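Local structure of aldo-keto reductase AKR2E4 (Bombyx mori, 3WCZ) at residues A2-P6 and E46-R50; E61-G65 and S105-L109; V99-Q103 and A146-A152; D129-N133 and W300-P304. The protein reduces ketones with NADPH, showing high 3-dehydroecdysone reductase activity, and may help regulate molting in the silkworm. One frame throughout, in Å; residues are numbered along the deposited sequence.

Contact 1 of 4, residues A2-P6 and E46-R50; sequences AVQAP and EAGYR
Gln-4 lays its terminal amide over one face of the Arg-50 guanidinium, the two flat groups turned 39° against each other rather than stacked parallel. The nearest pair, Gln-4 NE2 and Arg-50 NH2, lies 3.6 Å apart, and the polar link runs through a water at the guanidinium edge that accepts from Arg-50 NE at 2.9 Å and donates to Gln-4 OE1. Arg-50 can meet the amide because its chain folds at chi2 (-64°), which curls the guanidinium back over its own backbone. There NH1 gives a hydrogen bond to Tyr-49 O at 2.8 Å and another to Ile-45 O, fixing the plane of the group. Were Arg-50 replaced by alanine, the two carbonyls would lose the guanidinium bond and the Gln-4 amide would probably be free to turn. Between the backbones, Val-3 N bonds nearly straight (167°) to Ala-47 O at 3.2 Å. Gly-48 closes helix 35-46 in a Schellman motif; its CA comes 3.4 Å from Val-3 O, where a CB would clash, and a second water joins Gly-48 O to Ala-5 N. The N-terminal segment thus lies across the turn from helix 35-46 to barrel strand 51-53, just ahead of strand 7-9; beside it Val-3 packs on Ile-270 of helix 263-270, whose Ile-266 O receives the Tyr-49 hydroxyl.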
loop_
_atom_site.group_PDB
_atom_site.type_symbol
_atom_site.label_atom_id
_atom_site.label_comp_id
_atom_site.label_asym_id
_atom_site.label_seq_id
_atom_site.Cartn_x
_atom_site.Cartn_y
_atom_site.Cartn_z
ATOM N N ALA A 2 -5.252 -19.760 -6.759
ATOM C CA ALA A 2 -4.794 -20.598 -5.646
ATOM C C ALA A 2 -5.451 -20.218 -4.310
ATOM O O ALA A 2 -6.264 -20.974 -3.784
ATOM C CB ALA A 2 -3.291 -20.535 -5.532
ATOM N N VAL A 3 -5.096 -19.055 -3.756
ATOM C CA VAL A 3 -5.747 -18.555 -2.544
ATOM C C VAL A 3 -6.363 -17.188 -2.839
ATOM O O VAL A 3 -5.631 -16.273 -3.225
ATOM C CB VAL A 3 -4.718 -18.411 -1.390
ATOM C CG1 VAL A 3 -5.361 -17.765 -0.141
ATOM C CG2 VAL A 3 -4.073 -19.776 -1.061
ATOM N N GLN A 4 -7.682 -17.016 -2.701
ATOM C CA GLN A 4 -8.219 -15.650 -2.807
ATOM C C GLN A 4 -8.375 -15.042 -1.421
ATOM O O GLN A 4 -9.006 -15.611 -0.507
ATOM C CB GLN A 4 -9.506 -15.548 -3.630
ATOM C CG GLN A 4 -9.287 -15.637 -5.146
ATOM C CD GLN A 4 -10.511 -15.205 -5.939
ATOM O OE1 GLN A 4 -11.120 -14.172 -5.651
ATOM N NE2 GLN A 4 -10.872 -15.992 -6.943
ATOM N N ALA A 5 -7.733 -13.903 -1.241
ATOM C CA ALA A 5 -7.837 -13.184 -0.001
ATOM C C ALA A 5 -9.276 -12.752 0.184
ATOM O O ALA A 5 -9.977 -12.406 -0.788
ATOM C CB ALA A 5 -6.949 -11.982 -0.008
ATOM N N PRO A 6 -9.742 -12.727 1.435
ATOM C CA PRO A 6 -11.028 -12.103 1.740
ATOM C C PRO A 6 -10.972 -10.610 1.537
ATOM O O PRO A 6 -9.889 -10.041 1.336
ATOM C CB PRO A 6 -11.218 -12.387 3.229
ATOM C CG PRO A 6 -10.063 -13.086 3.692
ATOM C CD PRO A 6 -9.042 -13.192 2.646
ATOM N N GLU A 46 -2.359 -15.093 -11.014
ATOM C CA GLU A 46 -2.434 -16.528 -11.207
ATOM C C GLU A 46 -2.528 -17.241 -9.854
ATOM O O GLU A 46 -3.237 -18.252 -9.716
ATOM C CB GLU A 46 -1.215 -17.006 -12.006
ATOM C CG GLU A 46 -1.235 -18.504 -12.283
ATOM C CD GLU A 46 0.075 -19.073 -12.806
ATOM O OE1 GLU A 46 1.142 -18.466 -12.593
ATOM O OE2 GLU A 46 0.017 -20.167 -13.426
ATOM N N ALA A 47 -1.812 -16.734 -8.857
ATOM C CA ALA A 47 -1.803 -17.296 -7.501
ATOM C C ALA A 47 -2.993 -16.885 -6.656
ATOM O O ALA A 47 -3.094 -17.274 -5.488
ATOM C CB ALA A 47 -0.514 -16.910 -6.785
ATOM N N GLY A 48 -3.911 -16.112 -7.222
ATOM C CA GLY A 48 -5.109 -15.703 -6.504
ATOM C C GLY A 48 -5.215 -14.271 -6.023
ATOM O O GLY A 48 -6.256 -13.877 -5.508
ATOM N N TYR A 49 -4.166 -13.479 -6.216
ATOM C CA TYR A 49 -4.272 -12.059 -5.874
ATOM C C TYR A 49 -5.295 -11.396 -6.786
ATOM O O TYR A 49 -5.385 -11.705 -7.991
ATOM C CB TYR A 49 -2.955 -11.321 -6.095
ATOM C CG TYR A 49 -1.835 -11.575 -5.143
ATOM C CD1 TYR A 49 -1.234 -12.828 -5.054
ATOM C CD2 TYR A 49 -1.299 -10.542 -4.380
ATOM C CE1 TYR A 49 -0.146 -13.046 -4.225
ATOM C CE2 TYR A 49 -0.201 -10.744 -3.560
ATOM C CZ TYR A 49 0.364 -11.995 -3.473
ATOM O OH TYR A 49 1.460 -12.189 -2.678
ATOM N N ARG A 50 -6.015 -10.448 -6.203
ATOM C CA ARG A 50 -6.964 -9.637 -6.939
ATOM C C ARG A 50 -6.754 -8.163 -6.622
ATOM O O ARG A 50 -7.628 -7.349 -6.933
ATOM C CB ARG A 50 -8.397 -10.040 -6.580
ATOM C CG ARG A 50 -8.761 -11.484 -6.987
ATOM C CD ARG A 50 -8.716 -11.675 -8.490
ATOM N NE ARG A 50 -9.098 -13.027 -8.909
ATOM C CZ ARG A 50 -8.236 -13.988 -9.210
ATOM N NH1 ARG A 50 -6.932 -13.787 -9.098
ATOM N NH2 ARG A 50 -8.693 -15.177 -9.626
HETATM O O HOH W 1 -11.972 -13.281 -8.410
HETATM O O HOH W 2 -7.114 -12.266 -3.510
#

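Contact 2 of 4, residues E61-G65 and S105-L109; sequences EEQVG and SLKKL
Glu-61 and Ser-105 meet because each sets its first side-chain branch beside its own backbone N (chi1 -75° and -81°), and the glutamate then runs on extended until its carboxylate arrives at the serine hydroxyl. They join two successive outer helices of the TIM barrel, 61-73 and 95-109, whose short segments approach to 7.9 Å between axes at an angle of 46°. Ser-105 OG donates to the syn side of Glu-61 OE2 at 2.7 Å, a little out of the carboxylate plane. Thr-86, on the intervening strand 83-88, hydrogen-bonds the same oxygen through OG1, so one buried carboxylate oxygen ties both helices to the sheet. The aliphatic stem of Glu-61 is used as well: Glu-61 CB rests 3.8 Å from Leu-109 CD2, the methyl that also touches Val-64 CG1. With Glu-61 cut back to alanine, the hydroxyls of Ser-105 and Thr-86 would probably lose their common mate and a gap would open beside Leu-109. Lys-108 slants across Glu-61, its CD 3.6 Å from Glu-61 OE1, but its ammonium forms a salt bridge with Glu-104 instead. Toward Gly-65 and Leu-109 the helices come nearly backbone to backbone, with one water linking Glu-62 O to Lys-108 O and another linking Gly-65 O to Leu-109 O. At Gly-65 the CA itself lies 3.3 Å from Leu-109 O, and a CB at that position would clash with this oxygen.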
loop_
_atom_site.group_PDB
_atom_site.type_symbol
_atom_site.label_atom_id
_atom_site.label_comp_id
_atom_site.label_asym_id
_atom_site.label_seq_id
_atom_site.Cartn_x
_atom_site.Cartn_y
_atom_site.Cartn_z
ATOM N N GLU A 61 3.719 1.709 -14.041
ATOM C CA GLU A 61 2.318 1.474 -14.371
ATOM C C GLU A 61 2.167 0.748 -15.698
ATOM O O GLU A 61 1.234 -0.051 -15.884
ATOM C CB GLU A 61 1.498 2.778 -14.348
ATOM C CG GLU A 61 1.201 3.290 -12.933
ATOM C CD GLU A 61 0.731 4.721 -12.903
ATOM O OE1 GLU A 61 1.265 5.525 -13.695
ATOM O OE2 GLU A 61 -0.153 5.028 -12.081
ATOM N N GLU A 62 3.084 1.023 -16.635
ATOM C CA GLU A 62 3.013 0.345 -17.913
ATOM C C GLU A 62 3.177 -1.169 -17.734
ATOM O O GLU A 62 2.427 -1.957 -18.332
ATOM C CB GLU A 62 4.096 0.901 -18.851
ATOM C CG GLU A 62 4.299 0.137 -20.156
ATOM C CD GLU A 62 5.382 0.767 -21.041
ATOM O OE1 GLU A 62 5.945 1.820 -20.656
ATOM O OE2 GLU A 62 5.656 0.220 -22.129
ATOM N N GLN A 63 4.136 -1.579 -16.911
ATOM C CA GLN A 63 4.379 -2.994 -16.646
ATOM C C GLN A 63 3.187 -3.622 -15.909
ATOM O O GLN A 63 2.772 -4.740 -16.210
ATOM C CB GLN A 63 5.636 -3.189 -15.813
ATOM C CG GLN A 63 6.933 -3.056 -16.587
ATOM C CD GLN A 63 7.152 -1.671 -17.156
ATOM O OE1 GLN A 63 6.909 -0.661 -16.505
ATOM N NE2 GLN A 63 7.611 -1.618 -18.408
ATOM N N VAL A 64 2.641 -2.908 -14.930
ATOM C CA VAL A 64 1.452 -3.373 -14.245
ATOM C C VAL A 64 0.314 -3.577 -15.240
ATOM O O VAL A 64 -0.377 -4.591 -15.207
ATOM C CB VAL A 64 1.059 -2.404 -13.123
ATOM C CG1 VAL A 64 -0.265 -2.808 -12.535
ATOM C CG2 VAL A 64 2.127 -2.349 -12.055
ATOM N N GLY A 65 0.138 -2.615 -16.138
ATOM C CA GLY A 65 -0.870 -2.738 -17.158
ATOM C C GLY A 65 -0.647 -3.895 -18.096
ATOM O O GLY A 65 -1.592 -4.549 -18.507
ATOM N N SER A 105 -2.316 8.080 -15.586
ATOM C CA SER A 105 -2.109 6.765 -14.986
ATOM C C SER A 105 -2.947 5.691 -15.676
ATOM O O SER A 105 -2.449 4.590 -15.958
ATOM C CB SER A 105 -2.444 6.812 -13.499
ATOM O OG SER A 105 -1.390 7.335 -12.734
ATOM N N LEU A 106 -4.219 5.985 -15.896
ATOM C CA LEU A 106 -5.105 5.050 -16.548
ATOM C C LEU A 106 -4.634 4.684 -17.951
ATOM O O LEU A 106 -4.752 3.528 -18.359
ATOM C CB LEU A 106 -6.520 5.604 -16.619
ATOM C CG LEU A 106 -7.236 5.705 -15.268
ATOM C CD1 LEU A 106 -8.580 6.426 -15.416
ATOM C CD2 LEU A 106 -7.481 4.343 -14.608
ATOM N N LYS A 107 -4.145 5.656 -18.707
ATOM C CA LYS A 107 -3.600 5.368 -20.028
ATOM C C LYS A 107 -2.394 4.407 -19.928
ATOM O O LYS A 107 -2.303 3.431 -20.685
ATOM C CB LYS A 107 -3.239 6.669 -20.767
ATOM C CG LYS A 107 -2.867 6.468 -22.234
ATOM C CD LYS A 107 -2.696 7.817 -22.910
ATOM C CE LYS A 107 -2.487 7.703 -24.413
ATOM N NZ LYS A 107 -2.333 9.074 -25.029
ATOM N N LYS A 108 -1.476 4.658 -18.998
ATOM C CA LYS A 108 -0.344 3.770 -18.829
ATOM C C LYS A 108 -0.776 2.371 -18.421
ATOM O O LYS A 108 -0.202 1.380 -18.866
ATOM C CB LYS A 108 0.588 4.328 -17.777
ATOM C CG LYS A 108 1.324 5.568 -18.224
ATOM C CD LYS A 108 2.229 6.094 -17.132
ATOM C CE LYS A 108 3.116 7.240 -17.624
ATOM N NZ LYS A 108 2.360 8.451 -18.019
ATOM N N LEU A 109 -1.775 2.287 -17.548
ATOM C CA LEU A 109 -2.278 1.007 -17.037
ATOM C C LEU A 109 -3.148 0.268 -18.032
ATOM O O LEU A 109 -3.483 -0.882 -17.812
ATOM C CB LEU A 109 -3.060 1.216 -15.717
ATOM C CG LEU A 109 -2.255 1.655 -14.491
ATOM C CD1 LEU A 109 -3.178 2.269 -13.428
ATOM C CD2 LEU A 109 -1.488 0.483 -13.934
HETATM O O HOH W 3 0.232 -1.116 -19.875
HETATM O O HOH W 4 -4.125 -3.335 -18.891
#

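Contact 3 of 4, residues V99-Q103 and A146-A152; sequences VPALQ and ARQLGLA
Leu-102 pushes one methyl, CD2, into a shallow hollow whose walls are three beta carbons: Leu-151 CB at 3.6 Å, Ala-146 CB at 3.8 Å and Ala-152 CB at 4.1 Å. Two of the three walls are alanines, and their small size lets the leucine tip settle close to the opposite backbone. The methyl gets there because CG stands anti to the backbone N (chi1 174°), aiming the chain across the gap. One turn earlier, Val-99 makes a second, broader bump. Its two methyls straddle the tip of Leu-149, whose CD1 is 3.9 Å from Val-99 CG2 and 4.0 Å from Val-99 CG1; CG2 also packs near Ala-146 N and CB, and CG1 meets Leu-151 CD1 at 3.8 Å. Leu-151 answers with a bump of its own: its CD1 projects between Val-99 CG1 and Gln-103 CG, meeting the valine side chain at about a right angle. The second surface owes its curved form to the end of helix 136-148. Gly-150, with positive phi, completes a Schellman motif, in which Leu-151 N returns to Ala-146 O at 3.1 Å, and the chain swings Leu-149 and Leu-151 round to the same partner before entering strand 152-158. Helices 95-109 and 136-148 are thereby joined as neighbours on the barrel's outer layer, with Ile-114 of strand 114-119 lying against both Leu-102 and Ala-152. Every side-chain atom that touches across the contact is carbon, so the fit rests on the burial of apolar surface, and any specificity probably comes from shape.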
loop_
_atom_site.group_PDB
_atom_site.type_symbol
_atom_site.label_atom_id
_atom_site.label_comp_id
_atom_site.label_asym_id
_atom_site.label_seq_id
_atom_site.Cartn_x
_atom_site.Cartn_y
_atom_site.Cartn_z
ATOM N N VAL A 99 -7.526 15.125 -11.928
ATOM C CA VAL A 99 -8.170 14.303 -12.932
ATOM C C VAL A 99 -7.215 13.987 -14.096
ATOM O O VAL A 99 -7.116 12.825 -14.492
ATOM C CB VAL A 99 -9.554 14.891 -13.366
ATOM C CG1 VAL A 99 -10.093 14.204 -14.610
ATOM C CG2 VAL A 99 -10.556 14.754 -12.219
ATOM N N PRO A 100 -6.520 15.003 -14.659
ATOM C CA PRO A 100 -5.577 14.671 -15.728
ATOM C C PRO A 100 -4.466 13.712 -15.288
ATOM O O PRO A 100 -4.040 12.871 -16.089
ATOM C CB PRO A 100 -5.029 16.049 -16.139
ATOM C CG PRO A 100 -6.156 16.988 -15.838
ATOM C CD PRO A 100 -6.764 16.456 -14.565
ATOM N N ALA A 101 -3.984 13.840 -14.056
ATOM C CA ALA A 101 -2.946 12.918 -13.598
ATOM C C ALA A 101 -3.496 11.487 -13.542
ATOM O O ALA A 101 -2.806 10.522 -13.892
ATOM C CB ALA A 101 -2.408 13.333 -12.237
ATOM N N LEU A 102 -4.734 11.358 -13.099
ATOM C CA LEU A 102 -5.375 10.035 -13.065
ATOM C C LEU A 102 -5.564 9.487 -14.478
ATOM O O LEU A 102 -5.312 8.302 -14.739
ATOM C CB LEU A 102 -6.691 10.083 -12.323
ATOM C CG LEU A 102 -7.528 8.797 -12.327
ATOM C CD1 LEU A 102 -6.758 7.611 -11.783
ATOM C CD2 LEU A 102 -8.760 8.982 -11.494
ATOM N N GLN A 103 -5.988 10.345 -15.405
ATOM C CA GLN A 103 -6.176 9.899 -16.776
ATOM C C GLN A 103 -4.847 9.425 -17.373
ATOM O O GLN A 103 -4.813 8.467 -18.146
ATOM C CB GLN A 103 -6.764 11.035 -17.617
ATOM C CG GLN A 103 -8.191 11.402 -17.241
ATOM C CD GLN A 103 -8.687 12.683 -17.934
ATOM O OE1 GLN A 103 -7.956 13.659 -18.035
ATOM N NE2 GLN A 103 -9.927 12.667 -18.389
ATOM N N ALA A 146 -12.657 13.259 -9.295
ATOM C CA ALA A 146 -12.332 12.023 -10.009
ATOM C C ALA A 146 -13.318 10.915 -9.668
ATOM O O ALA A 146 -13.686 10.141 -10.549
ATOM C CB ALA A 146 -10.942 11.573 -9.692
ATOM N N ARG A 147 -13.738 10.844 -8.405
ATOM C CA ARG A 147 -14.732 9.856 -7.993
ATOM C C ARG A 147 -16.091 10.160 -8.649
ATOM O O ARG A 147 -16.745 9.252 -9.175
ATOM C CB ARG A 147 -14.855 9.870 -6.478
ATOM C CG ARG A 147 -15.795 8.828 -5.885
ATOM C CD ARG A 147 -16.116 9.302 -4.445
ATOM N NE ARG A 147 -17.441 8.940 -3.928
ATOM C CZ ARG A 147 -17.739 7.694 -3.585
ATOM N NH1 ARG A 147 -16.833 6.731 -3.768
ATOM N NH2 ARG A 147 -18.930 7.399 -3.090
ATOM N N GLN A 148 -16.505 11.426 -8.652
ATOM C CA GLN A 148 -17.829 11.752 -9.190
ATOM C C GLN A 148 -17.879 11.506 -10.675
ATOM O O GLN A 148 -18.935 11.139 -11.202
ATOM C CB GLN A 148 -18.232 13.187 -8.872
ATOM C CG GLN A 148 -18.467 13.488 -7.414
ATOM C CD GLN A 148 -19.607 12.684 -6.745
ATOM O OE1 GLN A 148 -20.379 11.935 -7.378
ATOM N NE2 GLN A 148 -19.643 12.776 -5.427
ATOM N N LEU A 149 -16.761 11.710 -11.371
ATOM C CA LEU A 149 -16.662 11.376 -12.778
ATOM C C LEU A 149 -16.619 9.890 -13.109
ATOM O O LEU A 149 -16.695 9.518 -14.285
ATOM C CB LEU A 149 -15.431 12.031 -13.371
ATOM C CG LEU A 149 -15.419 13.548 -13.388
ATOM C CD1 LEU A 149 -14.015 14.013 -13.821
ATOM C CD2 LEU A 149 -16.492 14.154 -14.288
ATOM N N GLY A 150 -16.495 9.033 -12.106
ATOM C CA GLY A 150 -16.425 7.597 -12.352
ATOM C C GLY A 150 -15.036 7.074 -12.663
ATOM O O GLY A 150 -14.878 5.892 -12.945
ATOM N N LEU A 151 -14.023 7.926 -12.628
ATOM C CA LEU A 151 -12.677 7.480 -12.994
ATOM C C LEU A 151 -11.989 6.714 -11.865
ATOM O O LEU A 151 -11.091 5.917 -12.124
ATOM C CB LEU A 151 -11.822 8.675 -13.433
ATOM C CG LEU A 151 -12.275 9.392 -14.698
ATOM C CD1 LEU A 151 -11.484 10.682 -14.880
ATOM C CD2 LEU A 151 -12.118 8.465 -15.898
ATOM N N ALA A 152 -12.382 7.024 -10.637
ATOM C CA ALA A 152 -11.929 6.323 -9.446
ATOM C C ALA A 152 -13.152 5.842 -8.690
ATOM O O ALA A 152 -14.045 6.632 -8.376
ATOM C CB ALA A 152 -11.128 7.231 -8.572
#

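Contact 4 of 4, residues D129-N133 and W300-P304; sequences DSPDN and WKDYP
Pro-131 sits squarely on the ring of Tyr-303, its CB 3.6 Å from the ring centroid and only 8° off the normal, a clear CH-pi contact. The opposite ring face is taken by Trp-300, whose CD1 lies offset toward the rim, so the phenol is sandwiched between a proline and an indole. What fixes its position along that slot is the hydroxyl: Tyr-303 OH donates to Asp-129 O at 2.6 Å, approaching in the carbonyl plane with a C=O...donor angle of 157°. The same carbonyl oxygen lies at the ring's edge, while Pro-131 CD touches the phenol oxygen at 3.6 Å. A type I beta turn from Trp-300 to Tyr-303, closed by Tyr-303 N to Trp-300 O at 2.9 Å, places both aromatic side chains on one side of the C-terminal segment. That segment covers the long loop between strand 114-119 and helix 136-148, in which strand 131-132 pairs with strand 124-125; as in other aldo-keto reductases, this loop and the C-terminal one probably border the substrate pocket. Trp-300 itself packs edge-to-face with Phe-121, the nearest atoms of the tryptophan side chain and the bound NADP about 8 Å apart. Asp-129 brings OD1 to 3.7 Å from Trp-300 CZ2, its carboxylate tilted 53° from the indole plane. At the far end, Pro-304 presses CG against Asp-132 O at 3.6 Å and brushes Asn-133 CB.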
loop_
_atom_site.group_PDB
_atom_site.type_symbol
_atom_site.label_atom_id
_atom_site.label_comp_id
_atom_site.label_asym_id
_atom_site.label_seq_id
_atom_site.Cartn_x
_atom_site.Cartn_y
_atom_site.Cartn_z
ATOM N N ASP A 129 10.933 18.855 -7.312
ATOM C CA ASP A 129 10.981 18.445 -5.909
ATOM C C ASP A 129 11.168 19.635 -4.975
ATOM O O ASP A 129 11.291 19.459 -3.759
ATOM C CB ASP A 129 12.093 17.406 -5.672
ATOM C CG ASP A 129 11.545 16.014 -5.385
ATOM O OD1 ASP A 129 10.443 15.910 -4.800
ATOM O OD2 ASP A 129 12.223 15.019 -5.742
ATOM N N SER A 130 11.168 20.838 -5.529
ATOM C CA SER A 130 11.128 22.023 -4.687
ATOM C C SER A 130 9.748 22.165 -4.019
ATOM O O SER A 130 8.708 21.785 -4.569
ATOM C CB SER A 130 11.534 23.304 -5.439
ATOM O OG SER A 130 10.574 23.725 -6.382
ATOM N N PRO A 131 9.746 22.693 -2.806
ATOM C CA PRO A 131 8.517 22.696 -2.001
ATOM C C PRO A 131 7.447 23.593 -2.593
ATOM O O PRO A 131 7.731 24.632 -3.202
ATOM C CB PRO A 131 8.981 23.271 -0.660
ATOM C CG PRO A 131 10.197 24.111 -1.035
ATOM C CD PRO A 131 10.880 23.296 -2.086
ATOM N N ASP A 132 6.196 23.176 -2.443
ATOM C CA ASP A 132 5.066 24.022 -2.747
ATOM C C ASP A 132 4.166 23.982 -1.493
ATOM O O ASP A 132 4.464 23.232 -0.523
ATOM C CB ASP A 132 4.371 23.537 -4.024
ATOM C CG ASP A 132 3.538 24.606 -4.701
ATOM O OD1 ASP A 132 3.363 25.721 -4.134
ATOM O OD2 ASP A 132 3.034 24.340 -5.819
ATOM N N ASN A 133 3.101 24.780 -1.481
ATOM C CA ASN A 133 2.275 24.932 -0.267
ATOM C C ASN A 133 0.779 24.735 -0.486
ATOM O O ASN A 133 -0.044 25.192 0.316
ATOM C CB ASN A 133 2.526 26.293 0.382
ATOM C CG ASN A 133 2.255 27.434 -0.567
ATOM O OD1 ASN A 133 1.626 27.254 -1.618
ATOM N ND2 ASN A 133 2.742 28.626 -0.217
ATOM N N TRP A 300 12.499 16.255 3.337
ATOM C CA TRP A 300 11.311 17.086 3.166
ATOM C C TRP A 300 10.786 17.640 4.499
ATOM O O TRP A 300 9.691 18.190 4.537
ATOM C CB TRP A 300 10.176 16.289 2.505
ATOM C CG TRP A 300 10.400 15.847 1.081
ATOM C CD1 TRP A 300 11.258 16.390 0.168
ATOM C CD2 TRP A 300 9.734 14.759 0.406
ATOM N NE1 TRP A 300 11.171 15.710 -1.029
ATOM C CE2 TRP A 300 10.249 14.703 -0.904
ATOM C CE3 TRP A 300 8.766 13.827 0.788
ATOM C CZ2 TRP A 300 9.805 13.766 -1.837
ATOM C CZ3 TRP A 300 8.341 12.891 -0.136
ATOM C CH2 TRP A 300 8.864 12.862 -1.421
ATOM N N LYS A 301 11.563 17.507 5.573
ATOM C CA LYS A 301 11.098 17.816 6.908
ATOM C C LYS A 301 10.571 19.235 7.069
ATOM O O LYS A 301 9.656 19.468 7.875
ATOM C CB LYS A 301 12.230 17.533 7.900
ATOM C CG LYS A 301 11.810 17.489 9.350
ATOM C CD LYS A 301 12.974 16.965 10.202
ATOM C CE LYS A 301 12.703 15.569 10.738
ATOM N NZ LYS A 301 13.784 15.123 11.663
ATOM N N ASP A 302 11.134 20.185 6.315
ATOM C CA ASP A 302 10.723 21.580 6.454
ATOM C C ASP A 302 9.621 21.955 5.473
ATOM O O ASP A 302 9.193 23.111 5.438
ATOM C CB ASP A 302 11.896 22.560 6.292
ATOM C CG ASP A 302 11.585 23.939 6.843
ATOM O OD1 ASP A 302 11.120 24.001 7.996
ATOM O OD2 ASP A 302 11.795 24.969 6.126
ATOM N N TYR A 303 9.162 21.009 4.660
ATOM C CA TYR A 303 8.106 21.301 3.690
ATOM C C TYR A 303 6.751 21.429 4.364
ATOM O O TYR A 303 6.446 20.690 5.322
ATOM C CB TYR A 303 7.996 20.187 2.643
ATOM C CG TYR A 303 9.100 20.145 1.592
ATOM C CD1 TYR A 303 10.406 20.525 1.882
ATOM C CD2 TYR A 303 8.822 19.697 0.311
ATOM C CE1 TYR A 303 11.406 20.484 0.908
ATOM C CE2 TYR A 303 9.807 19.639 -0.664
ATOM C CZ TYR A 303 11.098 20.028 -0.356
ATOM O OH TYR A 303 12.074 19.961 -1.352
ATOM N N PRO A 304 5.905 22.328 3.840
ATOM C CA PRO A 304 4.526 22.378 4.316
ATOM C C PRO A 304 3.896 20.995 4.280
ATOM O O PRO A 304 4.060 20.274 3.290
ATOM C CB PRO A 304 3.842 23.319 3.325
ATOM C CG PRO A 304 4.947 24.277 2.939
ATOM C CD PRO A 304 6.184 23.401 2.859
#

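Contacts 2 and 3 lie in the helical layer round the eight-stranded parallel barrel; contact 1 lies in loops where helix 35-46 leads into strand 51-53, and contact 4 in loops too. Contacts 2 and 3 are closest, with centres 15 Å apart; both use helix 95-109, and they meet where Leu-106 CD1 lies 4.1 Å from Leu-151 CD2, so one helix is packed against its neighbours in both directions. Contact 1 closes before the others open, whereas contact 3 crosses contacts 2 and 4 along the chain. Contacts 1 and 4, with centres 39 Å apart on opposite sides of the chain's centre, tie the two terminal regions of this single-chain enzyme onto the barrel.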